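Local coordinates for TENA/THI-4 protein (Shewanella denitrificans OS217, PDB 3DDE), which is of unknown function but has an all-helical heme oxygenase-like fold and may act as an iron-containing oxidoreductase, at residues S3-L7 against L186-T192; K13-W18 against M203-V208; Y41-T46 against D94-F100; H79-E84 against H178-V182. All blocks are in the same frame, centred on the assembly; numbering follows the deposited sequence.

Contact 1: residues S3-L7 against L186-T192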
loop_
_atom_site.group_PDB
_atom_site.type_symbol
_atom_site.label_atom_id
_atom_site.label_comp_id
_atom_site.label_asym_id
_atom_site.label_seq_id
_atom_site.Cartn_x
_atom_site.Cartn_y
_atom_site.Cartn_z
ATOM N N SER A 3 -24.094 9.986 -22.979
ATOM C CA SER A 3 -23.343 8.946 -22.210
ATOM C C SER A 3 -22.921 7.772 -23.100
ATOM O O SER A 3 -23.678 7.335 -23.965
ATOM C CB SER A 3 -24.190 8.424 -21.047
ATOM O OG SER A 3 -23.506 7.396 -20.350
ATOM N N ILE A 4 -21.715 7.263 -22.863
ATOM C CA ILE A 4 -21.148 6.153 -23.635
ATOM C C ILE A 4 -21.550 4.765 -23.089
ATOM O O ILE A 4 -21.478 3.762 -23.799
ATOM C CB ILE A 4 -19.591 6.250 -23.645
ATOM C CG1 ILE A 4 -18.969 5.258 -24.637
ATOM C CG2 ILE A 4 -19.022 6.019 -22.246
ATOM C CD1 ILE A 4 -17.472 5.116 -24.482
ATOM N N ILE A 5 -21.938 4.693 -21.818
ATOM C CA ILE A 5 -22.321 3.415 -21.235
ATOM C C ILE A 5 -23.819 3.182 -21.434
ATOM O O ILE A 5 -24.629 4.115 -21.361
ATOM C CB ILE A 5 -21.873 3.283 -19.742
ATOM C CG1 ILE A 5 -21.930 1.811 -19.301
ATOM C CG2 ILE A 5 -22.680 4.195 -18.823
ATOM C CD1 ILE A 5 -21.289 1.545 -17.957
ATOM N N ASP A 6 -24.161 1.937 -21.753
ATOM C CA ASP A 6 -25.540 1.520 -21.967
ATOM C C ASP A 6 -25.879 0.598 -20.809
ATOM O O ASP A 6 -25.497 -0.575 -20.807
ATOM C CB ASP A 6 -25.674 0.784 -23.300
ATOM C CG ASP A 6 -27.071 0.245 -23.535
ATOM O OD1 ASP A 6 -28.048 0.879 -23.077
ATOM O OD2 ASP A 6 -27.189 -0.810 -24.195
ATOM N N LEU A 7 -26.597 1.139 -19.830
ATOM C CA LEU A 7 -26.951 0.389 -18.632
ATOM C C LEU A 7 -27.970 -0.731 -18.868
ATOM O O LEU A 7 -28.077 -1.647 -18.053
ATOM C CB LEU A 7 -27.406 1.344 -17.521
ATOM C CG LEU A 7 -26.309 2.312 -17.044
ATOM C CD1 LEU A 7 -26.850 3.262 -15.987
ATOM C CD2 LEU A 7 -25.064 1.578 -16.506
ATOM N N LEU A 186 -21.554 6.195 -12.994
ATOM C CA LEU A 186 -21.122 5.420 -14.165
ATOM C C LEU A 186 -21.182 6.256 -15.454
ATOM O O LEU A 186 -20.221 6.256 -16.230
ATOM C CB LEU A 186 -21.959 4.142 -14.332
ATOM C CG LEU A 186 -21.650 2.957 -13.415
ATOM C CD1 LEU A 186 -22.786 1.957 -13.403
ATOM C CD2 LEU A 186 -20.343 2.287 -13.830
ATOM N N HIS A 187 -22.298 6.964 -15.677
ATOM C CA HIS A 187 -22.446 7.825 -16.862
ATOM C C HIS A 187 -21.423 8.977 -16.854
ATOM O O HIS A 187 -20.956 9.409 -17.903
ATOM C CB HIS A 187 -23.857 8.419 -16.963
ATOM C CG HIS A 187 -24.933 7.429 -17.308
ATOM N ND1 HIS A 187 -24.809 6.514 -18.335
ATOM C CD2 HIS A 187 -26.198 7.291 -16.840
ATOM C CE1 HIS A 187 -25.926 5.815 -18.440
ATOM N NE2 HIS A 187 -26.787 6.268 -17.546
ATOM N N GLU A 188 -21.073 9.459 -15.663
ATOM C CA GLU A 188 -20.119 10.570 -15.504
ATOM C C GLU A 188 -18.656 10.180 -15.739
ATOM O O GLU A 188 -17.918 10.913 -16.399
ATOM C CB GLU A 188 -20.288 11.206 -14.107
ATOM C CG GLU A 188 -19.122 12.077 -13.579
ATOM C CD GLU A 188 -18.847 13.340 -14.390
ATOM O OE1 GLU A 188 -19.705 13.758 -15.212
ATOM O OE2 GLU A 188 -17.758 13.932 -14.169
ATOM N N VAL A 189 -18.238 9.038 -15.208
ATOM C CA VAL A 189 -16.825 8.633 -15.295
ATOM C C VAL A 189 -16.441 7.761 -16.506
ATOM O O VAL A 189 -15.258 7.657 -16.816
ATOM C CB VAL A 189 -16.338 7.965 -13.974
ATOM C CG1 VAL A 189 -16.527 8.922 -12.806
ATOM C CG2 VAL A 189 -17.064 6.640 -13.716
ATOM N N CYS A 190 -17.406 7.140 -17.179
ATOM C CA CYS A 190 -17.098 6.323 -18.360
ATOM C C CYS A 190 -17.002 7.181 -19.632
ATOM O O CYS A 190 -18.014 7.607 -20.194
ATOM C CB CYS A 190 -18.134 5.220 -18.550
ATOM S SG CYS A 190 -18.083 3.943 -17.283
ATOM N N LYS A 191 -15.767 7.417 -20.074
ATOM C CA LYS A 191 -15.482 8.239 -21.251
ATOM C C LYS A 191 -15.138 7.423 -22.506
ATOM O O LYS A 191 -15.436 7.848 -23.631
ATOM C CB LYS A 191 -14.304 9.164 -20.939
ATOM C CG LYS A 191 -14.474 10.006 -19.677
ATOM C CD LYS A 191 -15.661 10.946 -19.807
ATOM C CE LYS A 191 -15.729 11.942 -18.662
ATOM N NZ LYS A 191 -16.846 12.911 -18.893
ATOM N N THR A 192 -14.487 6.277 -22.312
ATOM C CA THR A 192 -14.079 5.399 -23.413
ATOM C C THR A 192 -14.681 4.021 -23.230
ATOM O O THR A 192 -15.224 3.707 -22.180
ATOM C CB THR A 192 -12.543 5.229 -23.490
ATOM O OG1 THR A 192 -12.057 4.617 -22.292
ATOM C CG2 THR A 192 -11.858 6.567 -23.679
#
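S3 and H187 make the polar tie of this contact: S3 OG lies 2.6 Å from H187 ND1 in a hydrogen bond for which either group could supply the proton. With OG anti to the backbone N of S3 (chi1 177°), the hydroxyl is turned to the imidazole, and the same oxygen takes a weak bond from I5 N. A small hydroxyl suits this spot because it serves both partners at once. Apolar carbons also lie against the ring. I5 CG2 sits 3.2 Å from H187 ND1, and L7 CD1 comes within 3.4 Å of H187 NE2, the leucine and histidine side chains arriving from opposite directions. The remaining contacts join apolar groups. L7 CD2 meets L186 CD1 at 3.9 Å, and I5, extended along CG1, brings CD1 to 4.1 Å from C190 SG. Branched aliphatic residues suit a seam in which an irregular N-terminal segment is laid over the end of a helix. Thus the lead-in to helix 7-24 covers the C-terminal turn of helix 166-189 and the link to helix 193-223, where V196 touches both I5 and C190, while L134 and Y138 of helix 134-141 pack on L186.

Contact 2: residues K13-W18 against M203-V208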
loop_
_atom_site.group_PDB
_atom_site.type_symbol
_atom_site.label_atom_id
_atom_site.label_comp_id
_atom_site.label_asym_id
_atom_site.label_seq_id
_atom_site.Cartn_x
_atom_site.Cartn_y
_atom_site.Cartn_z
ATOM N N LYS A 13 -26.757 -8.441 -18.711
ATOM C CA LYS A 13 -25.716 -9.409 -18.330
ATOM C C LYS A 13 -25.933 -9.859 -16.876
ATOM O O LYS A 13 -25.769 -11.034 -16.561
ATOM C CB LYS A 13 -24.298 -8.832 -18.491
ATOM C CG LYS A 13 -23.244 -9.820 -19.052
ATOM C CD LYS A 13 -23.294 -11.233 -18.464
ATOM C CE LYS A 13 -22.289 -12.153 -19.159
ATOM N NZ LYS A 13 -22.508 -13.595 -18.833
ATOM N N VAL A 14 -26.303 -8.927 -16.004
ATOM C CA VAL A 14 -26.571 -9.249 -14.604
ATOM C C VAL A 14 -27.756 -10.218 -14.473
ATOM O O VAL A 14 -27.675 -11.194 -13.721
ATOM C CB VAL A 14 -26.790 -7.968 -13.775
ATOM C CG1 VAL A 14 -27.302 -8.297 -12.378
ATOM C CG2 VAL A 14 -25.476 -7.185 -13.687
ATOM N N ALA A 15 -28.832 -9.958 -15.220
ATOM C CA ALA A 15 -30.021 -10.817 -15.207
ATOM C C ALA A 15 -29.708 -12.248 -15.678
ATOM O O ALA A 15 -30.283 -13.223 -15.172
ATOM C CB ALA A 15 -31.150 -10.201 -16.064
ATOM N N THR A 16 -28.810 -12.364 -16.653
ATOM C CA THR A 16 -28.384 -13.665 -17.161
ATOM C C THR A 16 -27.573 -14.414 -16.107
ATOM O O THR A 16 -27.729 -15.620 -15.942
ATOM C CB THR A 16 -27.557 -13.518 -18.457
ATOM O OG1 THR A 16 -28.414 -13.085 -19.519
ATOM C CG2 THR A 16 -26.938 -14.837 -18.860
HETATM N N MSE A 17 -26.712 -13.699 -15.393
HETATM C CA MSE A 17 -25.885 -14.306 -14.341
HETATM C C MSE A 17 -26.685 -14.778 -13.127
HETATM O O MSE A 17 -26.420 -15.867 -12.618
HETATM C CB MSE A 17 -24.780 -13.348 -13.897
HETATM C CG MSE A 17 -23.736 -13.149 -14.971
HETATM SE SE MSE A 17 -22.364 -11.949 -14.437
HETATM C CE MSE A 17 -21.571 -12.932 -13.017
ATOM N N TRP A 18 -27.630 -13.967 -12.649
ATOM C CA TRP A 18 -28.483 -14.375 -11.517
ATOM C C TRP A 18 -29.300 -15.621 -11.870
ATOM O O TRP A 18 -29.423 -16.555 -11.073
ATOM C CB TRP A 18 -29.410 -13.243 -11.059
ATOM C CG TRP A 18 -28.736 -12.257 -10.176
ATOM C CD1 TRP A 18 -28.493 -10.941 -10.440
ATOM C CD2 TRP A 18 -28.190 -12.514 -8.876
ATOM N NE1 TRP A 18 -27.838 -10.357 -9.378
ATOM C CE2 TRP A 18 -27.642 -11.302 -8.405
ATOM C CE3 TRP A 18 -28.121 -13.650 -8.058
ATOM C CZ2 TRP A 18 -27.027 -11.194 -7.151
ATOM C CZ3 TRP A 18 -27.509 -13.544 -6.813
ATOM C CH2 TRP A 18 -26.973 -12.325 -6.370
HETATM N N MSE A 203 -17.815 -6.289 -12.635
HETATM C CA MSE A 203 -19.192 -6.640 -12.336
HETATM C C MSE A 203 -19.342 -8.157 -12.391
HETATM O O MSE A 203 -19.902 -8.784 -11.490
HETATM C CB MSE A 203 -20.108 -6.000 -13.395
HETATM C CG MSE A 203 -21.608 -6.210 -13.215
HETATM SE SE MSE A 203 -22.583 -5.484 -14.730
HETATM C CE MSE A 203 -22.102 -6.798 -16.080
ATOM N N GLU A 204 -18.834 -8.724 -13.480
ATOM C CA GLU A 204 -18.927 -10.149 -13.745
ATOM C C GLU A 204 -18.154 -10.981 -12.743
ATOM O O GLU A 204 -18.699 -11.917 -12.171
ATOM C CB GLU A 204 -18.425 -10.471 -15.156
ATOM C CG GLU A 204 -19.378 -10.069 -16.284
ATOM C CD GLU A 204 -18.777 -10.272 -17.684
ATOM O OE1 GLU A 204 -17.565 -10.521 -17.782
ATOM O OE2 GLU A 204 -19.506 -10.170 -18.699
ATOM N N ASN A 205 -16.888 -10.632 -12.515
ATOM C CA ASN A 205 -16.060 -11.462 -11.659
ATOM C C ASN A 205 -16.449 -11.325 -10.215
ATOM O O ASN A 205 -16.474 -12.309 -9.499
ATOM C CB ASN A 205 -14.551 -11.233 -11.883
ATOM C CG ASN A 205 -13.705 -12.403 -11.371
ATOM O OD1 ASN A 205 -13.893 -13.559 -11.796
ATOM N ND2 ASN A 205 -12.766 -12.118 -10.465
ATOM N N SER A 206 -16.777 -10.124 -9.765
ATOM C CA SER A 206 -17.204 -9.956 -8.368
ATOM C C SER A 206 -18.463 -10.798 -8.077
ATOM O O SER A 206 -18.597 -11.338 -6.985
ATOM C CB SER A 206 -17.406 -8.474 -8.005
ATOM O OG SER A 206 -18.352 -7.853 -8.860
ATOM N N LEU A 207 -19.363 -10.923 -9.052
ATOM C CA LEU A 207 -20.590 -11.709 -8.892
ATOM C C LEU A 207 -20.282 -13.207 -8.977
ATOM O O LEU A 207 -20.824 -13.987 -8.210
ATOM C CB LEU A 207 -21.641 -11.267 -9.923
ATOM C CG LEU A 207 -23.042 -11.897 -9.872
ATOM C CD1 LEU A 207 -23.609 -11.928 -8.478
ATOM C CD2 LEU A 207 -23.988 -11.173 -10.818
ATOM N N VAL A 208 -19.406 -13.601 -9.900
ATOM C CA VAL A 208 -18.932 -14.995 -9.974
ATOM C C VAL A 208 -18.306 -15.411 -8.624
ATOM O O VAL A 208 -18.585 -16.487 -8.076
ATOM C CB VAL A 208 -17.889 -15.173 -11.119
ATOM C CG1 VAL A 208 -17.137 -16.518 -10.992
ATOM C CG2 VAL A 208 -18.575 -15.038 -12.495
#
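E204 O accepts the helical bond from V208 N at 2.9 Å and also has the methyl of selenomethionine M17 beside it, CE standing 3.2 Å from that oxygen. The setting is a pair of nearly parallel helices in the heme oxygenase-like bundle, their local axes 10.9 Å apart and inclined by 19°. M17 and L207 meet between them, tip to tip: the bend at M17 chi3 (65°) lays CE 3.5 Å from L207 CB and 3.7 Å from V208 CG2. A long, flexible methionine-type chain, here with selenium, suits the interface because it can curl against the facing helix. L207 CD1 then covers one face of the W18 indole, 4.1 Å from the centroid of the six-membered ring, a CH-pi contact offset toward the rim. An alanine in place of L207 would probably leave this indole face without its methyl cover and M17 CE with fewer carbons to rest on. Y146 stacks on W18, and W139 touches L207, so further helices close round the pair; N205 bonds T116 of the second subunit. At the N-terminal end of the contact, V14 CG2 presses on the selenium of M203, the two atoms 3.5 Å apart.

Contact 3: residues Y41-T46 against D94-F100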
loop_
_atom_site.group_PDB
_atom_site.type_symbol
_atom_site.label_atom_id
_atom_site.label_comp_id
_atom_site.label_asym_id
_atom_site.label_seq_id
_atom_site.Cartn_x
_atom_site.Cartn_y
_atom_site.Cartn_z
ATOM N N TYR A 41 -28.728 -20.131 7.869
ATOM C CA TYR A 41 -28.808 -18.681 7.779
ATOM C C TYR A 41 -27.596 -18.030 8.464
ATOM O O TYR A 41 -27.015 -17.089 7.932
ATOM C CB TYR A 41 -30.148 -18.209 8.347
ATOM C CG TYR A 41 -30.365 -16.718 8.291
ATOM C CD1 TYR A 41 -30.371 -16.040 7.069
ATOM C CD2 TYR A 41 -30.603 -15.987 9.451
ATOM C CE1 TYR A 41 -30.569 -14.664 7.011
ATOM C CE2 TYR A 41 -30.807 -14.617 9.403
ATOM C CZ TYR A 41 -30.797 -13.960 8.183
ATOM O OH TYR A 41 -30.996 -12.599 8.127
ATOM N N ALA A 42 -27.197 -18.569 9.615
ATOM C CA ALA A 42 -26.031 -18.069 10.351
ATOM C C ALA A 42 -24.728 -18.246 9.559
ATOM O O ALA A 42 -23.946 -17.306 9.438
ATOM C CB ALA A 42 -25.919 -18.775 11.684
ATOM N N ILE A 43 -24.493 -19.452 9.049
ATOM C CA ILE A 43 -23.288 -19.752 8.255
ATOM C C ILE A 43 -23.142 -18.736 7.126
ATOM O O ILE A 43 -22.086 -18.113 6.968
ATOM C CB ILE A 43 -23.338 -21.172 7.657
ATOM C CG1 ILE A 43 -23.153 -22.221 8.765
ATOM C CG2 ILE A 43 -22.265 -21.342 6.569
ATOM C CD1 ILE A 43 -23.446 -23.657 8.340
ATOM N N TYR A 44 -24.228 -18.547 6.387
ATOM C CA TYR A 44 -24.276 -17.561 5.334
ATOM C C TYR A 44 -24.125 -16.092 5.792
ATOM O O TYR A 44 -23.436 -15.321 5.128
ATOM C CB TYR A 44 -25.553 -17.709 4.517
ATOM C CG TYR A 44 -25.786 -16.523 3.615
ATOM C CD1 TYR A 44 -25.165 -16.415 2.366
ATOM C CD2 TYR A 44 -26.609 -15.485 4.037
ATOM C CE1 TYR A 44 -25.381 -15.300 1.566
ATOM C CE2 TYR A 44 -26.827 -14.383 3.264
ATOM C CZ TYR A 44 -26.234 -14.292 2.039
ATOM O OH TYR A 44 -26.518 -13.158 1.328
HETATM N N MSE A 45 -24.782 -15.691 6.882
HETATM C CA MSE A 45 -24.692 -14.299 7.373
HETATM C C MSE A 45 -23.293 -14.009 7.924
HETATM O O MSE A 45 -22.817 -12.861 7.881
HETATM C CB MSE A 45 -25.768 -13.994 8.434
HETATM C CG MSE A 45 -27.228 -13.921 7.939
HETATM SE SE MSE A 45 -27.567 -12.569 6.429
HETATM C CE MSE A 45 -26.767 -10.968 7.297
ATOM N N THR A 46 -22.630 -15.051 8.425
ATOM C CA THR A 46 -21.258 -14.922 8.915
ATOM C C THR A 46 -20.324 -14.548 7.775
ATOM O O THR A 46 -19.483 -13.671 7.943
ATOM C CB THR A 46 -20.788 -16.211 9.603
ATOM O OG1 THR A 46 -21.644 -16.471 10.718
ATOM C CG2 THR A 46 -19.358 -16.095 10.086
ATOM N N ASP A 94 -28.148 -9.471 13.090
ATOM C CA ASP A 94 -29.098 -10.479 12.628
ATOM C C ASP A 94 -28.749 -11.866 13.185
ATOM O O ASP A 94 -29.647 -12.645 13.530
ATOM C CB ASP A 94 -29.105 -10.541 11.101
ATOM C CG ASP A 94 -29.659 -9.283 10.454
ATOM O OD1 ASP A 94 -30.394 -8.528 11.129
ATOM O OD2 ASP A 94 -29.360 -9.072 9.248
ATOM N N ILE A 95 -27.455 -12.171 13.259
ATOM C CA ILE A 95 -26.980 -13.457 13.782
ATOM C C ILE A 95 -27.304 -13.573 15.264
ATOM O O ILE A 95 -27.680 -14.646 15.739
ATOM C CB ILE A 95 -25.455 -13.668 13.514
ATOM C CG1 ILE A 95 -25.197 -13.849 12.004
ATOM C CG2 ILE A 95 -24.923 -14.889 14.278
ATOM C CD1 ILE A 95 -23.724 -13.763 11.591
ATOM N N ALA A 96 -27.172 -12.457 15.982
ATOM C CA ALA A 96 -27.500 -12.399 17.413
ATOM C C ALA A 96 -29.018 -12.516 17.635
ATOM O O ALA A 96 -29.481 -13.118 18.621
ATOM C CB ALA A 96 -26.958 -11.106 18.016
ATOM N N SER A 97 -29.783 -11.967 16.692
ATOM C CA SER A 97 -31.247 -11.987 16.754
ATOM C C SER A 97 -31.853 -13.382 16.614
ATOM O O SER A 97 -32.997 -13.576 17.016
ATOM C CB SER A 97 -31.846 -11.043 15.699
ATOM O OG SER A 97 -31.505 -9.609 16.030
ATOM N N ILE A 98 -31.114 -14.339 16.035
ATOM C CA ILE A 98 -31.611 -15.725 15.933
ATOM C C ILE A 98 -30.987 -16.656 16.988
ATOM O O ILE A 98 -30.981 -17.884 16.831
ATOM C CB ILE A 98 -31.516 -16.312 14.516
ATOM C CG1 ILE A 98 -30.070 -16.349 14.012
ATOM C CG2 ILE A 98 -32.404 -15.511 13.574
ATOM C CD1 ILE A 98 -29.913 -17.165 12.767
ATOM N N GLY A 99 -30.478 -16.056 18.069
ATOM C CA GLY A 99 -29.965 -16.802 19.220
ATOM C C GLY A 99 -28.520 -17.270 19.234
ATOM O O GLY A 99 -28.172 -18.106 20.072
ATOM N N PHE A 100 -27.682 -16.753 18.334
ATOM C CA PHE A 100 -26.260 -17.135 18.292
ATOM C C PHE A 100 -25.344 -16.054 18.876
ATOM O O PHE A 100 -25.700 -14.878 18.948
ATOM C CB PHE A 100 -25.789 -17.490 16.866
ATOM C CG PHE A 100 -26.514 -18.658 16.261
ATOM C CD1 PHE A 100 -26.405 -19.929 16.823
ATOM C CD2 PHE A 100 -27.301 -18.494 15.135
ATOM C CE1 PHE A 100 -27.080 -21.009 16.282
ATOM C CE2 PHE A 100 -27.976 -19.574 14.578
ATOM C CZ PHE A 100 -27.864 -20.832 15.151
#
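I95 packs against M45 and T46, its CG1 3.6 Å from M45 CB and its CD1 3.5 Å from T46 OG1. Beside it, I98 sends CD1 to the edge of the Y41 ring, meeting CD2 at 3.6 Å, and A42 CB rests 3.6 Å from F100 CE2. Alanine, with its single methyl, suits the closest backbone approach, A42 to I95.

The next shell sets these groups in place. M45 CG, anti to the carbonyl carbon (chi1 -70°), lies over one face of the Y41 ring toward its rim; the bends further out bring CE near D94 OD2. T46 OG1 gives a 2.8 Å hydrogen bond to A42 O from above the carbonyl plane, adding to the helical bond from T46 N. An alanine here would probably deprive A42 O of its second donor and leave I95 CD1 with a gap beside it. On the other segment, G99, with positive phi (87°), follows helix 88-97 in a Schellman motif, with G99 N bonded to A96 O and F100 N weakly to I95 O. That reversal brings F100 back toward A42, and a side chain at G99 would be jammed against the preceding carbonyl.

Further out, Y41 OH bonds S164 O, while the D94 carboxylate receives K166 N and F167 N at the start of helix 166-189. Apolar groups therefore carry the meeting of helices 38-52 and 88-97, whereas the buried polar ends of Y41 and D94 are satisfied by a third part of the chain; the backbone N-H groups at that helix start would be expected to favour an ionised D94.

Contact 4: residues H79-E84 against H178-V182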
loop_
_atom_site.group_PDB
_atom_site.type_symbol
_atom_site.label_atom_id
_atom_site.label_comp_id
_atom_site.label_asym_id
_atom_site.label_seq_id
_atom_site.Cartn_x
_atom_site.Cartn_y
_atom_site.Cartn_z
ATOM N N HIS A 79 -17.505 9.567 0.221
ATOM C CA HIS A 79 -18.872 9.639 0.697
ATOM C C HIS A 79 -19.443 8.253 0.904
ATOM O O HIS A 79 -20.007 7.969 1.961
ATOM C CB HIS A 79 -19.785 10.384 -0.271
ATOM C CG HIS A 79 -21.240 10.236 0.064
ATOM N ND1 HIS A 79 -21.796 10.777 1.201
ATOM C CD2 HIS A 79 -22.239 9.580 -0.571
ATOM C CE1 HIS A 79 -23.081 10.473 1.245
ATOM N NE2 HIS A 79 -23.374 9.742 0.186
ATOM N N HIS A 80 -19.323 7.402 -0.108
ATOM C CA HIS A 80 -19.853 6.052 0.003
ATOM C C HIS A 80 -19.132 5.166 0.989
ATOM O O HIS A 80 -19.765 4.299 1.590
ATOM C CB HIS A 80 -20.056 5.395 -1.364
ATOM C CG HIS A 80 -21.303 5.862 -2.025
ATOM N ND1 HIS A 80 -22.522 5.269 -1.785
ATOM C CD2 HIS A 80 -21.556 6.945 -2.797
ATOM C CE1 HIS A 80 -23.463 5.933 -2.429
ATOM N NE2 HIS A 80 -22.905 6.959 -3.046
ATOM N N ALA A 81 -17.833 5.388 1.176
ATOM C CA ALA A 81 -17.060 4.655 2.187
ATOM C C ALA A 81 -17.655 5.030 3.558
ATOM O O ALA A 81 -17.844 4.180 4.429
ATOM C CB ALA A 81 -15.553 5.029 2.115
ATOM N N HIS A 82 -17.951 6.310 3.735
ATOM C CA HIS A 82 -18.562 6.783 4.979
ATOM C C HIS A 82 -19.943 6.155 5.209
ATOM O O HIS A 82 -20.273 5.762 6.331
ATOM C CB HIS A 82 -18.673 8.301 4.957
ATOM C CG HIS A 82 -19.417 8.881 6.117
ATOM N ND1 HIS A 82 -20.566 9.618 5.960
ATOM C CD2 HIS A 82 -19.177 8.831 7.449
ATOM C CE1 HIS A 82 -20.987 10.025 7.146
ATOM N NE2 HIS A 82 -20.167 9.553 8.068
ATOM N N GLU A 83 -20.741 6.070 4.144
ATOM C CA GLU A 83 -22.078 5.465 4.219
ATOM C C GLU A 83 -22.032 3.968 4.526
ATOM O O GLU A 83 -22.880 3.465 5.270
ATOM C CB GLU A 83 -22.890 5.730 2.942
ATOM C CG GLU A 83 -23.318 7.169 2.803
ATOM C CD GLU A 83 -24.115 7.631 4.009
ATOM O OE1 GLU A 83 -25.236 7.106 4.224
ATOM O OE2 GLU A 83 -23.617 8.526 4.739
ATOM N N GLU A 84 -21.035 3.266 3.976
ATOM C CA GLU A 84 -20.877 1.834 4.230
ATOM C C GLU A 84 -20.254 1.477 5.575
ATOM O O GLU A 84 -20.410 0.361 6.033
ATOM C CB GLU A 84 -20.017 1.179 3.142
ATOM C CG GLU A 84 -20.663 1.189 1.791
ATOM C CD GLU A 84 -21.987 0.452 1.792
ATOM O OE1 GLU A 84 -21.958 -0.796 1.876
ATOM O OE2 GLU A 84 -23.042 1.121 1.709
ATOM N N HIS A 178 -28.858 4.723 -3.574
ATOM C CA HIS A 178 -27.491 4.328 -3.901
ATOM C C HIS A 178 -27.388 3.748 -5.318
ATOM O O HIS A 178 -26.390 3.969 -6.015
ATOM C CB HIS A 178 -26.964 3.341 -2.853
ATOM C CG HIS A 178 -26.633 3.981 -1.541
ATOM N ND1 HIS A 178 -27.418 4.963 -0.973
ATOM C CD2 HIS A 178 -25.631 3.746 -0.662
ATOM C CE1 HIS A 178 -26.890 5.333 0.180
ATOM N NE2 HIS A 178 -25.805 4.608 0.393
ATOM N N ALA A 179 -28.394 2.985 -5.726
ATOM C CA ALA A 179 -28.455 2.449 -7.085
ATOM C C ALA A 179 -28.487 3.594 -8.101
ATOM O O ALA A 179 -27.792 3.557 -9.113
ATOM C CB ALA A 179 -29.703 1.564 -7.267
ATOM N N GLU A 180 -29.315 4.602 -7.838
ATOM C CA GLU A 180 -29.404 5.767 -8.721
ATOM C C GLU A 180 -28.070 6.529 -8.760
ATOM O O GLU A 180 -27.635 6.983 -9.824
ATOM C CB GLU A 180 -30.535 6.704 -8.286
ATOM N N GLU A 181 -27.424 6.641 -7.597
ATOM C CA GLU A 181 -26.154 7.341 -7.462
ATOM C C GLU A 181 -25.034 6.631 -8.238
ATOM O O GLU A 181 -24.209 7.291 -8.870
ATOM C CB GLU A 181 -25.795 7.499 -5.971
ATOM C CG GLU A 181 -26.776 8.383 -5.183
ATOM C CD GLU A 181 -26.434 8.531 -3.691
ATOM O OE1 GLU A 181 -25.630 7.739 -3.152
ATOM O OE2 GLU A 181 -26.982 9.453 -3.045
ATOM N N VAL A 182 -25.010 5.296 -8.190
ATOM C CA VAL A 182 -24.023 4.506 -8.930
ATOM C C VAL A 182 -24.210 4.692 -10.439
ATOM O O VAL A 182 -23.246 4.920 -11.172
ATOM C CB VAL A 182 -24.124 2.996 -8.600
ATOM C CG1 VAL A 182 -23.238 2.187 -9.532
ATOM C CG2 VAL A 182 -23.753 2.723 -7.136
HETATM O O HOH W 1 -25.789 8.195 -0.077
#
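Helices 71-84 and 166-189 run roughly antiparallel here, at 159° between their local directions. Their local axes come no nearer than 13.0 Å, and even the nearest CA atoms, those of H80 and H178, are separated by 8.7 Å. Histidine and glutamate side chains reach far enough to span this. The side chains of H80 and H178 run past each other in opposite directions, and their rings form a T-shaped pair, centroids 4.8 Å apart and planes at 87°. H80 presents its edge, with CE1 above the face of H178, 3.6 Å from H178 CD2. E181 OE1 lies over the same imidazole and reaches 2.8 Å from H80 NE2, near the plane of the H80 ring. The E181 chain, extended beyond CG (chi2 179°), carries the carboxylate across. Within the heme oxygenase-like fold, this gathering of histidines and carboxylates between bundle helices is consistent with the family's iron-containing redox enzymes, although the geometry does not establish a metal site. A water also links the two helices: it donates to E181 OE1 at 3.1 Å and is hydrogen-bonded to H79 NE2 at 2.9 Å, in that ring's plane. E83 CB meets the edge of the H178 ring at NE2, 4.0 Å away. Beyond the pair, F76 meets the H80 ring and E141 touches H178, while the rings of H79 and H82 meet H82 and H79 of the third subunit.

How the contacts relate
From the N terminus, the lead-in S3-L7 opens contact 1, which closes far along the chain at the end of helix 166-189. Helix 7-24 opens contact 2 before that closure and finds its partner on helix 193-223, so contacts 1 and 2 cross. Both span contacts 3 and 4 along the sequence. Contact 3 starts on helix 38-52; contact 4 starts on helix 71-84 before contact 3 closes at 94-100, and itself closes at 178-182, so these two also cross. Contacts 1 and 4 share helix 166-189 and adjoin in sequence. Contact 3 lies across the chain's centre from contacts 1 and 2, its centre about 39 Å from that of contact 1.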